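Local atomic coordinates of oligopeptide ABC transporter OppAIV (Borrelia burgdorferi B31, PDB entry 4GL8), a protein that probably binds oligopeptides as the extracytoplasmic solute-binding component of an ABC transporter that imports them. Residues D433-N445 and Y453-D466. Numbering follows the deposited sequence.
Sequences DPMTFLSIFQTEN and YSNSEYDELLIKSD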
loop_
_atom_site.group_PDB
_atom_site.type_symbol
_atom_site.label_atom_id
_atom_site.label_comp_id
_atom_site.label_asym_id
_atom_site.label_seq_id
_atom_site.Cartn_x
_atom_site.Cartn_y
_atom_site.Cartn_z
ATOM N N ASP A 433 -1.866 -10.674 6.160
ATOM C CA ASP A 433 -1.084 -11.202 7.297
ATOM C C ASP A 433 -0.349 -10.030 7.954
ATOM O O ASP A 433 0.147 -9.152 7.257
ATOM C CB ASP A 433 -0.113 -12.283 6.818
ATOM C CG ASP A 433 0.717 -12.880 7.951
ATOM O OD1 ASP A 433 0.332 -13.954 8.453
ATOM O OD2 ASP A 433 1.756 -12.272 8.341
ATOM N N PRO A 434 -0.296 -9.990 9.289
ATOM C CA PRO A 434 0.390 -8.899 9.953
ATOM C C PRO A 434 1.838 -8.639 9.466
ATOM O O PRO A 434 2.340 -7.535 9.641
ATOM C CB PRO A 434 0.382 -9.341 11.410
ATOM C CG PRO A 434 0.270 -10.829 11.342
ATOM C CD PRO A 434 -0.715 -11.017 10.251
ATOM N N MET A 435 2.496 -9.610 8.844
ATOM C CA MET A 435 3.859 -9.378 8.366
ATOM C C MET A 435 4.000 -8.219 7.364
ATOM O O MET A 435 5.078 -7.614 7.291
ATOM C CB MET A 435 4.491 -10.651 7.792
ATOM C CG MET A 435 5.978 -10.556 7.436
ATOM S SD MET A 435 7.154 -10.123 8.770
ATOM C CE MET A 435 6.905 -11.469 9.882
ATOM N N THR A 436 2.945 -7.899 6.607
ATOM C CA THR A 436 3.048 -6.825 5.636
ATOM C C THR A 436 3.347 -5.519 6.376
ATOM O O THR A 436 4.140 -4.704 5.910
ATOM C CB THR A 436 1.805 -6.683 4.733
ATOM O OG1 THR A 436 2.066 -5.662 3.761
ATOM C CG2 THR A 436 0.603 -6.290 5.519
ATOM N N PHE A 437 2.775 -5.360 7.561
ATOM C CA PHE A 437 3.111 -4.212 8.419
ATOM C C PHE A 437 4.414 -4.324 9.200
ATOM O O PHE A 437 5.180 -3.364 9.301
ATOM C CB PHE A 437 1.973 -3.993 9.383
ATOM C CG PHE A 437 0.752 -3.485 8.720
ATOM C CD1 PHE A 437 -0.207 -4.364 8.228
ATOM C CD2 PHE A 437 0.587 -2.116 8.522
ATOM C CE1 PHE A 437 -1.304 -3.876 7.564
ATOM C CE2 PHE A 437 -0.542 -1.631 7.884
ATOM C CZ PHE A 437 -1.480 -2.503 7.404
ATOM N N LEU A 438 4.669 -5.472 9.801
ATOM C CA LEU A 438 5.844 -5.590 10.662
ATOM C C LEU A 438 7.132 -5.587 9.833
ATOM O O LEU A 438 8.185 -5.132 10.283
ATOM C CB LEU A 438 5.736 -6.843 11.508
ATOM C CG LEU A 438 4.537 -6.800 12.446
ATOM C CD1 LEU A 438 4.447 -8.136 13.155
ATOM C CD2 LEU A 438 4.683 -5.646 13.432
ATOM N N SER A 439 7.014 -6.015 8.594
ATOM C CA SER A 439 8.127 -6.026 7.674
ATOM C C SER A 439 8.776 -4.658 7.374
ATOM O O SER A 439 9.968 -4.605 7.085
ATOM C CB SER A 439 7.653 -6.607 6.345
ATOM O OG SER A 439 8.794 -6.998 5.641
ATOM N N ILE A 440 7.991 -3.570 7.388
ATOM C CA ILE A 440 8.521 -2.250 7.037
ATOM C C ILE A 440 9.438 -1.667 8.088
ATOM O O ILE A 440 10.212 -0.760 7.813
ATOM C CB ILE A 440 7.423 -1.249 6.638
ATOM C CG1 ILE A 440 6.502 -0.941 7.827
ATOM C CG2 ILE A 440 6.659 -1.842 5.458
ATOM C CD1 ILE A 440 5.515 0.181 7.595
ATOM N N PHE A 441 9.386 -2.228 9.282
ATOM C CA PHE A 441 10.326 -1.876 10.348
ATOM C C PHE A 441 11.564 -2.798 10.443
ATOM O O PHE A 441 12.428 -2.557 11.296
ATOM C CB PHE A 441 9.560 -1.790 11.685
ATOM C CG PHE A 441 8.586 -0.627 11.736
ATOM C CD1 PHE A 441 9.003 0.622 12.124
ATOM C CD2 PHE A 441 7.277 -0.792 11.374
ATOM C CE1 PHE A 441 8.126 1.680 12.172
ATOM C CE2 PHE A 441 6.396 0.260 11.403
ATOM C CZ PHE A 441 6.833 1.508 11.782
ATOM N N GLN A 442 11.681 -3.816 9.578
ATOM C CA GLN A 442 12.942 -4.559 9.489
ATOM C C GLN A 442 13.998 -3.624 8.942
ATOM O O GLN A 442 13.716 -2.848 8.045
ATOM C CB GLN A 442 12.896 -5.741 8.524
ATOM C CG GLN A 442 12.008 -6.885 8.903
ATOM C CD GLN A 442 11.883 -7.946 7.792
ATOM O OE1 GLN A 442 10.783 -8.395 7.462
ATOM N NE2 GLN A 442 13.000 -8.316 7.201
ATOM N N THR A 443 15.218 -3.741 9.440
ATOM C CA THR A 443 16.310 -2.811 9.112
ATOM C C THR A 443 16.372 -2.473 7.637
ATOM O O THR A 443 16.485 -1.318 7.263
ATOM C CB THR A 443 17.677 -3.399 9.573
ATOM O OG1 THR A 443 17.669 -3.505 11.007
ATOM C CG2 THR A 443 18.875 -2.502 9.119
ATOM N N GLU A 444 16.280 -3.487 6.795
ATOM C CA GLU A 444 16.499 -3.300 5.355
ATOM C C GLU A 444 15.347 -2.625 4.631
ATOM O O GLU A 444 15.522 -2.248 3.485
ATOM C CB GLU A 444 16.843 -4.638 4.665
ATOM C CG GLU A 444 15.874 -5.790 4.959
ATOM C CD GLU A 444 16.067 -6.433 6.343
ATOM O OE1 GLU A 444 17.040 -6.091 7.057
ATOM O OE2 GLU A 444 15.244 -7.290 6.733
ATOM N N ASN A 445 14.181 -2.477 5.279
ATOM C CA ASN A 445 12.981 -1.942 4.588
ATOM C C ASN A 445 12.494 -0.573 5.067
ATOM O O ASN A 445 11.386 -0.144 4.723
ATOM C CB ASN A 445 11.794 -2.923 4.694
ATOM C CG ASN A 445 12.097 -4.320 4.144
ATOM O OD1 ASN A 445 12.617 -4.486 3.057
ATOM N ND2 ASN A 445 11.703 -5.329 4.888
ATOM N N TYR A 453 15.885 3.179 11.266
ATOM C CA TYR A 453 15.570 2.350 12.412
ATOM C C TYR A 453 16.211 0.989 12.187
ATOM O O TYR A 453 16.177 0.440 11.077
ATOM C CB TYR A 453 14.069 2.222 12.637
ATOM C CG TYR A 453 13.724 1.288 13.787
ATOM C CD1 TYR A 453 14.036 1.607 15.095
ATOM C CD2 TYR A 453 13.089 0.087 13.550
ATOM C CE1 TYR A 453 13.727 0.743 16.135
ATOM C CE2 TYR A 453 12.757 -0.776 14.586
ATOM C CZ TYR A 453 13.082 -0.447 15.875
ATOM O OH TYR A 453 12.766 -1.338 16.892
ATOM N N SER A 454 16.816 0.459 13.243
ATOM C CA SER A 454 17.422 -0.858 13.195
ATOM C C SER A 454 17.538 -1.446 14.583
ATOM O O SER A 454 18.273 -0.972 15.426
ATOM C CB SER A 454 18.821 -0.815 12.559
ATOM O OG SER A 454 19.361 -2.129 12.548
ATOM N N ASN A 455 16.780 -2.491 14.807
ATOM C CA ASN A 455 16.839 -3.206 16.051
ATOM C C ASN A 455 17.028 -4.669 15.681
ATOM O O ASN A 455 16.140 -5.302 15.096
ATOM C CB ASN A 455 15.565 -2.980 16.853
ATOM C CG ASN A 455 15.580 -3.730 18.159
ATOM O OD1 ASN A 455 15.763 -4.929 18.173
ATOM N ND2 ASN A 455 15.404 -3.037 19.241
ATOM N N SER A 456 18.208 -5.185 15.972
ATOM C CA SER A 456 18.545 -6.535 15.548
ATOM C C SER A 456 17.696 -7.601 16.269
ATOM O O SER A 456 17.372 -8.616 15.677
ATOM C CB SER A 456 20.053 -6.782 15.707
ATOM O OG SER A 456 20.369 -6.871 17.065
ATOM N N GLU A 457 17.282 -7.349 17.510
ATOM C CA GLU A 457 16.385 -8.277 18.181
ATOM C C GLU A 457 15.035 -8.395 17.437
ATOM O O GLU A 457 14.541 -9.510 17.218
ATOM C CB GLU A 457 16.141 -7.912 19.648
ATOM C CG GLU A 457 14.912 -8.653 20.186
ATOM C CD GLU A 457 14.630 -8.466 21.678
ATOM O OE1 GLU A 457 14.984 -7.414 22.271
ATOM O OE2 GLU A 457 14.033 -9.399 22.256
ATOM N N TYR A 458 14.454 -7.255 17.058
ATOM C CA TYR A 458 13.283 -7.207 16.160
ATOM C C TYR A 458 13.489 -7.979 14.842
ATOM O O TYR A 458 12.678 -8.861 14.494
ATOM C CB TYR A 458 12.903 -5.753 15.860
ATOM C CG TYR A 458 11.629 -5.566 15.066
ATOM C CD1 TYR A 458 11.659 -5.451 13.680
ATOM C CD2 TYR A 458 10.419 -5.450 15.689
ATOM C CE1 TYR A 458 10.508 -5.262 12.940
ATOM C CE2 TYR A 458 9.251 -5.255 14.959
ATOM C CZ TYR A 458 9.307 -5.158 13.583
ATOM O OH TYR A 458 8.155 -4.974 12.865
ATOM N N ASP A 459 14.554 -7.645 14.112
ATOM C CA ASP A 459 14.886 -8.344 12.864
ATOM C C ASP A 459 14.897 -9.871 13.089
ATOM O O ASP A 459 14.299 -10.622 12.314
ATOM C CB ASP A 459 16.251 -7.894 12.335
ATOM C CG ASP A 459 16.244 -6.453 11.797
ATOM O OD1 ASP A 459 15.159 -5.841 11.581
ATOM O OD2 ASP A 459 17.350 -5.924 11.579
ATOM N N GLU A 460 15.545 -10.308 14.171
ATOM C CA GLU A 460 15.678 -11.726 14.473
ATOM C C GLU A 460 14.344 -12.361 14.861
ATOM O O GLU A 460 14.111 -13.502 14.541
ATOM C CB GLU A 460 16.756 -11.971 15.561
ATOM C CG GLU A 460 18.174 -11.828 15.003
ATOM C CD GLU A 460 19.284 -11.815 16.058
ATOM O OE1 GLU A 460 19.264 -12.678 16.985
ATOM O OE2 GLU A 460 20.198 -10.949 15.926
ATOM N N LEU A 461 13.459 -11.632 15.525
ATOM C CA LEU A 461 12.132 -12.189 15.790
ATOM C C LEU A 461 11.393 -12.412 14.479
ATOM O O LEU A 461 10.729 -13.441 14.314
ATOM C CB LEU A 461 11.328 -11.308 16.747
ATOM C CG LEU A 461 11.796 -11.381 18.216
ATOM C CD1 LEU A 461 11.198 -10.241 19.007
ATOM C CD2 LEU A 461 11.424 -12.709 18.892
ATOM N N LEU A 462 11.538 -11.499 13.520
ATOM C CA LEU A 462 10.826 -11.673 12.250
ATOM C C LEU A 462 11.335 -12.884 11.480
ATOM O O LEU A 462 10.532 -13.651 10.938
ATOM C CB LEU A 462 10.892 -10.425 11.369
ATOM C CG LEU A 462 10.314 -9.126 11.933
ATOM C CD1 LEU A 462 10.004 -8.160 10.819
ATOM C CD2 LEU A 462 9.051 -9.326 12.758
ATOM N N ILE A 463 12.661 -13.066 11.451
ATOM C CA ILE A 463 13.273 -14.250 10.823
ATOM C C ILE A 463 12.674 -15.485 11.468
ATOM O O ILE A 463 12.283 -16.414 10.786
ATOM C CB ILE A 463 14.819 -14.317 10.987
ATOM C CG1 ILE A 463 15.533 -13.095 10.368
ATOM C CG2 ILE A 463 15.416 -15.576 10.333
ATOM C CD1 ILE A 463 15.185 -12.868 8.929
ATOM N N LYS A 464 12.591 -15.485 12.790
ATOM C CA LYS A 464 12.016 -16.633 13.522
ATOM C C LYS A 464 10.582 -16.950 13.111
ATOM O O LYS A 464 10.206 -18.109 12.877
ATOM C CB LYS A 464 12.035 -16.374 15.031
ATOM C CG LYS A 464 13.181 -17.029 15.772
ATOM C CD LYS A 464 13.029 -16.880 17.294
ATOM C CE LYS A 464 11.850 -17.686 17.772
ATOM N NZ LYS A 464 12.130 -18.451 19.029
ATOM N N SER A 465 9.771 -15.906 13.041
ATOM C CA SER A 465 8.412 -16.091 12.578
ATOM C C SER A 465 8.330 -16.713 11.159
ATOM O O SER A 465 7.424 -17.504 10.919
ATOM C CB SER A 465 7.613 -14.796 12.698
ATOM O OG SER A 465 7.853 -13.919 11.641
ATOM N N ASP A 466 9.273 -16.407 10.263
ATOM C CA ASP A 466 9.243 -16.972 8.924
ATOM C C ASP A 466 9.477 -18.457 8.972
ATOM O O ASP A 466 8.987 -19.189 8.111
ATOM C CB ASP A 466 10.301 -16.365 7.989
ATOM C CG ASP A 466 10.028 -14.928 7.627
ATOM O OD1 ASP A 466 8.842 -14.521 7.597
ATOM O OD2 ASP A 466 11.021 -14.202 7.346
HETATM O O HOH W 1 14.846 -3.318 12.949
#
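In this family 5 solute-binding protein, the short helix 435-438 and the turn after it (segment 433-445) pack along helix 456-466, and the side chains of Tyr458 and Asp459 on that helix bind the backbone of 433-445. Tyr458 carries its ring across to the other segment with CG anti to the backbone N (chi1 -174°), and its OH donates to Leu438 O at 2.6 Å. The hydroxyl arrives tilted 18° from the carbonyl plane, and the same oxygen also accepts from Phe441 N, so two donors grip this carbonyl. Leu438 CB and Phe441 CB pack around the phenol oxygen, while Leu462 CD2 of the same helix covers one face of the ring near its rim.

Asp459 holds Thr443 with both carboxylate oxygens. Thr443 N donates to OD1 of Asp459 at 3.0 Å, and the hydroxyl OG1 of Thr443 donates to the syn lone pair of Asp459 OD2 at 2.5 Å, fixing the rotation of the carboxylate. Ser454 OG in turn donates to Thr443 OG1 (2.7 Å), so a chain of hydrogen bonds runs from serine through threonine to aspartate. Water 1 accepts from Asn455 N at 2.8 Å and lies within bonding distance of Phe441 O and Asp459 OD1, bridging the two segments beside the N-cap residue Asn455, whose OD1 accepts from Tyr458 N.

Farther along, the contact turns apolar: Met435, bent at chi2 and chi3, lays SD 4.0 Å from Leu462 CD1 and brings CE beside Ser465 OG.

Leu478 of helix 471-489 touches Met435 and Ser465, and so both segments, while Asp489 accepts from Tyr453 OH and Asn455 ND2 of 453-466; Ile440 meanwhile rests on strand 287-293.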